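Local coordinates for protein cellulase (Uncultured bacterium, PDB 6XSO) that probably hydrolyses internal beta-1,4-glycosidic bonds of cellulose and related plant polysaccharides such as xylan, as a broad-specificity family GH5_4 endoglucanase, at residues Tyr321-Asp333 / Asn364-Tyr376. Numbering follows the deposited sequence.
Sequences YDARKSLMFQFVD and NQADLAERIAKAY. With LMR ((2S)-2-hydroxybutanedioic acid), chain C.
Asp367 receives a different donor on each carboxylate oxygen, both from 321-333: Tyr321 OH lies 2.6 Å from Asp367 OD1, and Lys325 NZ forms a salt bridge with Asp367 OD2. OD1 and OD2 of Asp367 each accept through the syn lone pair, and the carboxylate meets the tyrosine ring at its edge, planes 85° apart. With CG between backbone N and carbonyl carbon, the Asp367 carboxylate reaches both donors and also receives a weak bond from Leu368 N. The Tyr321 ring lies between Gln365 NE2 over one face, 3.5 Å above its plane, and Lys325 CE over the other; Gln365 OE1 meanwhile accepts from Leu352 N.

Farther along, Arg371 pairs with Asp333 through two nitrogens. Arg371 NE meets Asp333 OD1 at 3.0 Å, nearly straight at 166°. Arg371 NH2 reaches Asp333 OD2 at 2.8 Å. A bend at chi2 lays one face of the Arg371 guanidinium on Phe329 CB, which sits 3.5 Å above the guanidinium centre, while the Phe329 ring itself is met obliquely. Replacing Arg371 with an alanine would probably leave the Asp333 carboxylate without its charged mate and uncover Phe329 CB. Water joins Asp333 OD1 to Arg371 O, and a second water links Asp333 O to Ala375 O.

On the barrel-facing side of these ion pairs, Leu368 is a knob among Tyr321, Met328, Phe329 and Val332, its CD1 3.8 Å from Phe329 CE1; Val332 CG1 packs on Ile372 CG1 beside the Asp333-Arg371 pair. The axes of 325-333 and 366-376 approach to 9.4 Å, with 29° between their directions; these helices follow the seventh and eighth strands of the TIM barrel and are neighbours on its outside. Met328, Leu368 and Ile372 also touch Tyr348 of the last barrel strand. Two salt bridges, reversed in polarity between the helices, thus border an apolar row facing the barrel, which suggests that charge pairing as well as packing contributes to their relative placement.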
# COMPACT_ATOMS: atom_id res chain seq x y z
N TYR A 321 -16.39 12.64 7.16
CA TYR A 321 -16.72 13.52 6.04
C TYR A 321 -18.14 14.07 6.16
O TYR A 321 -18.40 15.24 5.84
CB TYR A 321 -16.52 12.72 4.74
CG TYR A 321 -16.88 13.45 3.49
CD1 TYR A 321 -15.99 14.35 2.91
CD2 TYR A 321 -18.12 13.26 2.89
CE1 TYR A 321 -16.33 15.03 1.76
CE2 TYR A 321 -18.46 13.94 1.73
CZ TYR A 321 -17.55 14.82 1.17
OH TYR A 321 -17.87 15.49 0.02
N ASP A 322 -19.07 13.24 6.64
CA ASP A 322 -20.44 13.68 6.82
C ASP A 322 -20.63 14.42 8.14
O ASP A 322 -21.31 15.45 8.19
CB ASP A 322 -21.38 12.46 6.78
CG ASP A 322 -21.62 11.96 5.36
OD1 ASP A 322 -21.45 12.74 4.40
OD2 ASP A 322 -21.97 10.77 5.21
N ALA A 323 -20.02 13.92 9.22
CA ALA A 323 -20.36 14.41 10.55
C ALA A 323 -19.55 15.62 10.99
O ALA A 323 -20.04 16.39 11.83
CB ALA A 323 -20.17 13.31 11.59
N ARG A 324 -18.32 15.77 10.51
CA ARG A 324 -17.42 16.83 10.98
C ARG A 324 -16.48 17.19 9.83
O ARG A 324 -15.25 17.04 9.91
CB ARG A 324 -16.69 16.39 12.25
CG ARG A 324 -16.01 15.02 12.21
CD ARG A 324 -15.55 14.50 13.59
NE ARG A 324 -16.68 14.46 14.52
CZ ARG A 324 -17.57 13.48 14.57
NH1 ARG A 324 -17.47 12.42 13.77
NH2 ARG A 324 -18.59 13.56 15.42
N LYS A 325 -17.07 17.64 8.72
CA LYS A 325 -16.33 17.81 7.48
C LYS A 325 -15.23 18.84 7.62
O LYS A 325 -14.09 18.61 7.18
CB LYS A 325 -17.28 18.18 6.35
CG LYS A 325 -16.58 18.34 4.99
CD LYS A 325 -17.55 18.78 3.91
CE LYS A 325 -18.48 17.64 3.48
NZ LYS A 325 -19.13 17.95 2.16
N SER A 326 -15.53 19.99 8.24
CA SER A 326 -14.50 21.01 8.37
C SER A 326 -13.34 20.53 9.22
O SER A 326 -12.17 20.76 8.88
CB SER A 326 -15.08 22.28 8.96
OG SER A 326 -14.03 23.22 9.17
N LEU A 327 -13.62 19.86 10.35
CA LEU A 327 -12.53 19.31 11.15
C LEU A 327 -11.72 18.30 10.35
O LEU A 327 -10.49 18.27 10.43
CB LEU A 327 -13.08 18.65 12.42
CG LEU A 327 -12.02 18.27 13.45
CD1 LEU A 327 -11.41 19.49 14.13
CD2 LEU A 327 -12.64 17.34 14.49
N MET A 328 -12.40 17.49 9.54
CA MET A 328 -11.69 16.54 8.69
C MET A 328 -10.78 17.26 7.71
O MET A 328 -9.64 16.84 7.48
CB MET A 328 -12.68 15.65 7.94
CG MET A 328 -11.97 14.64 7.08
SD MET A 328 -13.14 13.57 6.25
CE MET A 328 -12.01 12.45 5.45
N PHE A 329 -11.28 18.34 7.10
CA PHE A 329 -10.47 19.10 6.15
C PHE A 329 -9.28 19.78 6.84
O PHE A 329 -8.21 19.89 6.24
CB PHE A 329 -11.35 20.13 5.42
CG PHE A 329 -12.29 19.53 4.38
CD1 PHE A 329 -12.37 18.18 4.14
CD2 PHE A 329 -13.09 20.37 3.63
CE1 PHE A 329 -13.25 17.68 3.16
CE2 PHE A 329 -13.94 19.87 2.66
CZ PHE A 329 -14.03 18.55 2.43
N GLN A 330 -9.46 20.26 8.08
CA GLN A 330 -8.33 20.82 8.81
C GLN A 330 -7.31 19.73 9.13
O GLN A 330 -6.09 19.98 9.11
CB GLN A 330 -8.82 21.48 10.10
CG GLN A 330 -9.82 22.59 9.86
CD GLN A 330 -10.54 23.00 11.13
OE1 GLN A 330 -9.91 23.28 12.15
NE2 GLN A 330 -11.87 23.03 11.07
N PHE A 331 -7.79 18.52 9.41
CA PHE A 331 -6.90 17.38 9.62
C PHE A 331 -6.12 17.08 8.34
O PHE A 331 -4.90 16.89 8.38
CB PHE A 331 -7.73 16.16 10.08
CG PHE A 331 -7.05 14.84 9.84
CD1 PHE A 331 -5.97 14.45 10.60
CD2 PHE A 331 -7.50 13.99 8.84
CE1 PHE A 331 -5.34 13.25 10.38
CE2 PHE A 331 -6.87 12.79 8.60
CZ PHE A 331 -5.80 12.41 9.38
N VAL A 332 -6.83 17.03 7.20
CA VAL A 332 -6.20 16.79 5.90
C VAL A 332 -5.08 17.80 5.65
O VAL A 332 -3.96 17.43 5.27
CB VAL A 332 -7.26 16.86 4.78
CG1 VAL A 332 -6.63 17.08 3.41
CG2 VAL A 332 -8.16 15.63 4.82
N ASP A 333 -5.39 19.08 5.80
CA ASP A 333 -4.40 20.11 5.53
C ASP A 333 -3.11 19.83 6.29
O ASP A 333 -2.01 19.90 5.73
CB ASP A 333 -4.92 21.48 5.99
CG ASP A 333 -6.01 22.05 5.11
OD1 ASP A 333 -6.31 21.49 4.04
OD2 ASP A 333 -6.58 23.09 5.50
N ASN A 364 -17.25 12.20 -6.70
CA ASN A 364 -18.38 12.32 -5.79
C ASN A 364 -17.98 12.96 -4.46
O ASN A 364 -18.87 13.36 -3.69
CB ASN A 364 -19.06 10.97 -5.57
CG ASN A 364 -18.14 9.96 -4.93
OD1 ASN A 364 -17.16 9.55 -5.53
ND2 ASN A 364 -18.46 9.55 -3.69
N GLN A 365 -16.69 13.12 -4.19
CA GLN A 365 -16.21 13.97 -3.10
C GLN A 365 -15.24 15.00 -3.69
O GLN A 365 -14.04 15.01 -3.37
CB GLN A 365 -15.59 13.14 -1.98
CG GLN A 365 -16.51 12.04 -1.45
CD GLN A 365 -15.87 11.22 -0.35
OE1 GLN A 365 -14.68 10.89 -0.41
NE2 GLN A 365 -16.65 10.91 0.69
N ALA A 366 -15.76 15.88 -4.54
CA ALA A 366 -14.91 16.86 -5.20
C ALA A 366 -14.24 17.77 -4.19
O ALA A 366 -13.06 18.12 -4.35
CB ALA A 366 -15.72 17.70 -6.19
N ASP A 367 -14.97 18.17 -3.15
CA ASP A 367 -14.39 19.07 -2.15
C ASP A 367 -13.18 18.43 -1.46
O ASP A 367 -12.14 19.09 -1.30
CB ASP A 367 -15.46 19.55 -1.16
CG ASP A 367 -16.27 18.43 -0.54
OD1 ASP A 367 -16.09 17.22 -0.83
OD2 ASP A 367 -17.13 18.79 0.30
N LEU A 368 -13.27 17.15 -1.10
CA LEU A 368 -12.16 16.48 -0.44
C LEU A 368 -10.98 16.27 -1.39
O LEU A 368 -9.83 16.46 -0.99
CB LEU A 368 -12.64 15.16 0.14
CG LEU A 368 -11.55 14.33 0.83
CD1 LEU A 368 -10.87 15.02 1.97
CD2 LEU A 368 -12.18 13.04 1.33
N ALA A 369 -11.26 15.87 -2.63
CA ALA A 369 -10.18 15.69 -3.60
C ALA A 369 -9.39 16.99 -3.76
O ALA A 369 -8.15 16.98 -3.73
CB ALA A 369 -10.76 15.22 -4.93
N GLU A 370 -10.10 18.11 -3.92
CA GLU A 370 -9.44 19.39 -4.08
C GLU A 370 -8.70 19.77 -2.81
O GLU A 370 -7.60 20.34 -2.88
CB GLU A 370 -10.45 20.48 -4.45
CG GLU A 370 -9.77 21.83 -4.66
CD GLU A 370 -10.62 22.84 -5.41
OE1 GLU A 370 -11.81 22.59 -5.65
OE2 GLU A 370 -10.06 23.91 -5.75
N ARG A 371 -9.27 19.46 -1.65
CA ARG A 371 -8.62 19.81 -0.39
C ARG A 371 -7.29 19.09 -0.24
O ARG A 371 -6.30 19.70 0.19
CB ARG A 371 -9.53 19.47 0.80
CG ARG A 371 -9.11 20.12 2.11
CD ARG A 371 -9.59 21.58 2.19
NE ARG A 371 -9.15 22.17 3.43
CZ ARG A 371 -9.84 23.04 4.15
NH1 ARG A 371 -11.04 23.45 3.73
NH2 ARG A 371 -9.34 23.47 5.29
N ILE A 372 -7.24 17.80 -0.57
CA ILE A 372 -6.00 17.04 -0.49
C ILE A 372 -4.95 17.61 -1.45
O ILE A 372 -3.79 17.84 -1.07
CB ILE A 372 -6.28 15.55 -0.77
CG1 ILE A 372 -7.14 14.93 0.32
CG2 ILE A 372 -4.96 14.80 -0.96
CD1 ILE A 372 -7.78 13.61 -0.10
N ALA A 373 -5.34 17.86 -2.70
CA ALA A 373 -4.39 18.37 -3.68
C ALA A 373 -3.85 19.73 -3.27
O ALA A 373 -2.64 19.97 -3.35
CB ALA A 373 -5.05 18.46 -5.06
N LYS A 374 -4.73 20.64 -2.84
CA LYS A 374 -4.28 21.97 -2.46
C LYS A 374 -3.43 21.95 -1.19
O LYS A 374 -2.60 22.86 -1.00
CB LYS A 374 -5.48 22.89 -2.27
CG LYS A 374 -5.99 23.48 -3.56
CD LYS A 374 -7.10 24.52 -3.33
CE LYS A 374 -6.66 25.69 -2.46
NZ LYS A 374 -7.54 26.90 -2.65
N ALA A 375 -3.65 20.97 -0.31
CA ALA A 375 -2.86 20.87 0.91
C ALA A 375 -1.40 20.61 0.58
O ALA A 375 -0.52 21.01 1.35
CB ALA A 375 -3.38 19.74 1.81
N TYR A 376 -1.13 19.99 -0.56
CA TYR A 376 0.22 19.75 -1.04
C TYR A 376 0.72 20.83 -1.99
O TYR A 376 1.86 21.29 -1.84
CB TYR A 376 0.26 18.39 -1.75
CG TYR A 376 1.65 17.90 -2.09
CD1 TYR A 376 2.31 18.33 -3.24
CD2 TYR A 376 2.29 17.01 -1.26
CE1 TYR A 376 3.60 17.86 -3.53
CE2 TYR A 376 3.57 16.54 -1.54
CZ TYR A 376 4.22 16.98 -2.66
OH TYR A 376 5.49 16.48 -2.90
C1 LMR C . -16.31 18.40 15.94
O1A LMR C . -17.23 17.55 15.67
O1B LMR C . -15.56 18.25 16.94
C2 LMR C . -16.09 19.61 15.03
O2 LMR C . -17.19 19.61 14.17
C3 LMR C . -16.00 20.91 15.81
C4 LMR C . -16.01 22.07 14.81
O4A LMR C . -16.30 23.23 15.21
O4B LMR C . -15.74 21.89 13.58
O HOH W 1 -6.21 22.23 1.40
O HOH W 2 -1.43 21.90 3.87